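Local atomic coordinates of periplasmic protein (Legionella pneumophila subsp. pneumophila, PDB entry 4FGQ), a protein that probably acts as a calcium-dependent periplasmic cysteine protease of the bacterial transglutaminase-like family. Residues Ile92-Leu97 with Phe159-Leu164. Numbering follows the deposited sequence.
Sequences IKYFTL and FNAEGL
The phenol oxygen of Y94 is gripped by two groups: Y94 OH accepts a hydrogen bond from A161 N at 3.0 Å, with an N-H...O angle of 162°, and is also hydrogen-bonded to the S104 hydroxyl. Y94 reaches the loop because its CG stands anti to the backbone N (chi1 165°), which carries the ring outward from helix 86-100. Only the far end of the ring engages N160: Y94 CE1 lies 3.6 Å from N160 CB, so the ring meets CB and not the amide, whose plane is turned 29° from the ring and whose end leads away from the helix. The methyl of A161 adds a close contact, A161 CB to Y94 OH at 3.3 Å. On its own helix, Y94 CD2 sits 3.8 Å above the centre of the F95 ring, while L107 and I109 of the sheet also touch the tyrosine.

The loop that receives the hydroxyl is shaped by N160. N160 OD1 takes E162 N at 3.0 Å, from above the carbonyl plane, closing an Asx turn; it also takes G163 N at 2.9 Å, nearly in line with the C=O bond. N160 ND2 donates to the carbonyl of L107, which fixes the amide's rotation and ties the turn to the neighbouring strand. E162 OE2 bonds S104 as well, so S104 links the tyrosine hydroxyl to the E162 carboxylate. The chemistry thus implies directional anchoring: one tyrosine hydroxyl, its oxygen held by A161 N-H and the S104 hydroxyl, joins the 153-159/164-166 connection to the helix carrying E87 and D88, which bind calcium in this protein although no ion is bound to this chain here.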
# COMPACT_ATOMS: atom_id res chain seq x y z
N ILE A 92 -1.79 -2.36 0.79
CA ILE A 92 -3.18 -2.25 0.38
C ILE A 92 -3.40 -1.03 -0.52
O ILE A 92 -4.21 -1.08 -1.46
CB ILE A 92 -4.19 -2.33 1.56
CG1 ILE A 92 -5.62 -2.39 1.02
CG2 ILE A 92 -4.02 -1.17 2.52
CD1 ILE A 92 -6.64 -2.97 2.01
N LYS A 93 -2.67 0.06 -0.28
CA LYS A 93 -2.76 1.21 -1.17
C LYS A 93 -2.32 0.84 -2.58
O LYS A 93 -2.95 1.24 -3.56
CB LYS A 93 -1.91 2.37 -0.64
CG LYS A 93 -2.51 3.08 0.57
CD LYS A 93 -1.55 4.13 1.10
CE LYS A 93 -1.99 4.66 2.47
NZ LYS A 93 -1.01 5.67 2.97
N TYR A 94 -1.23 0.08 -2.66
CA TYR A 94 -0.70 -0.38 -3.94
C TYR A 94 -1.74 -1.19 -4.71
O TYR A 94 -2.09 -0.87 -5.84
CB TYR A 94 0.59 -1.19 -3.75
CG TYR A 94 0.98 -1.98 -4.99
CD1 TYR A 94 1.59 -1.36 -6.07
CD2 TYR A 94 0.72 -3.34 -5.08
CE1 TYR A 94 1.95 -2.09 -7.22
CE2 TYR A 94 1.05 -4.07 -6.21
CZ TYR A 94 1.66 -3.44 -7.27
OH TYR A 94 1.98 -4.19 -8.38
N PHE A 95 -2.26 -2.25 -4.09
CA PHE A 95 -3.20 -3.12 -4.80
C PHE A 95 -4.48 -2.38 -5.18
O PHE A 95 -5.06 -2.61 -6.25
CB PHE A 95 -3.50 -4.39 -4.01
CG PHE A 95 -2.43 -5.43 -4.14
CD1 PHE A 95 -2.23 -6.08 -5.36
CD2 PHE A 95 -1.62 -5.75 -3.07
CE1 PHE A 95 -1.23 -7.04 -5.50
CE2 PHE A 95 -0.62 -6.72 -3.20
CZ PHE A 95 -0.42 -7.36 -4.42
N THR A 96 -4.90 -1.45 -4.33
CA THR A 96 -6.13 -0.72 -4.59
C THR A 96 -5.94 0.24 -5.76
O THR A 96 -6.81 0.35 -6.63
CB THR A 96 -6.59 0.03 -3.35
OG1 THR A 96 -6.82 -0.91 -2.30
CG2 THR A 96 -7.89 0.78 -3.61
N LEU A 97 -4.78 0.90 -5.81
CA LEU A 97 -4.49 1.80 -6.94
C LEU A 97 -4.40 1.05 -8.26
O LEU A 97 -4.87 1.54 -9.29
CB LEU A 97 -3.23 2.63 -6.66
CG LEU A 97 -3.55 3.79 -5.71
CD1 LEU A 97 -2.28 4.30 -5.03
CD2 LEU A 97 -4.25 4.95 -6.48
N PHE A 159 9.67 -2.27 -4.63
CA PHE A 159 9.16 -3.45 -5.32
C PHE A 159 7.70 -3.28 -5.70
O PHE A 159 6.99 -2.42 -5.18
CB PHE A 159 9.33 -4.68 -4.43
CG PHE A 159 8.55 -4.62 -3.16
CD1 PHE A 159 7.32 -5.25 -3.06
CD2 PHE A 159 9.04 -3.93 -2.05
CE1 PHE A 159 6.59 -5.19 -1.88
CE2 PHE A 159 8.31 -3.87 -0.87
CZ PHE A 159 7.09 -4.50 -0.78
N ASN A 160 7.25 -4.11 -6.64
CA ASN A 160 5.82 -4.26 -6.90
C ASN A 160 5.54 -5.70 -7.34
O ASN A 160 6.40 -6.56 -7.17
CB ASN A 160 5.32 -3.22 -7.92
CG ASN A 160 6.11 -3.23 -9.22
OD1 ASN A 160 6.70 -4.24 -9.59
ND2 ASN A 160 6.13 -2.09 -9.91
N ALA A 161 4.37 -5.96 -7.91
CA ALA A 161 4.04 -7.33 -8.28
C ALA A 161 5.01 -7.89 -9.32
O ALA A 161 5.17 -9.11 -9.43
CB ALA A 161 2.60 -7.44 -8.77
N GLU A 162 5.67 -7.01 -10.06
CA GLU A 162 6.52 -7.45 -11.17
C GLU A 162 8.00 -7.50 -10.83
O GLU A 162 8.69 -8.45 -11.20
CB GLU A 162 6.31 -6.56 -12.40
CG GLU A 162 4.95 -6.69 -13.06
CD GLU A 162 3.87 -5.87 -12.37
OE1 GLU A 162 2.72 -6.35 -12.31
OE2 GLU A 162 4.18 -4.75 -11.91
N GLY A 163 8.50 -6.47 -10.14
CA GLY A 163 9.93 -6.34 -9.96
C GLY A 163 10.39 -5.96 -8.57
O GLY A 163 9.58 -5.69 -7.68
N LEU A 164 11.70 -5.94 -8.40
CA LEU A 164 12.36 -5.56 -7.16
C LEU A 164 13.59 -4.75 -7.55
O LEU A 164 14.38 -5.18 -8.39
CB LEU A 164 12.81 -6.82 -6.40
CG LEU A 164 13.82 -6.62 -5.28
CD1 LEU A 164 13.15 -5.92 -4.12
CD2 LEU A 164 14.42 -7.95 -4.85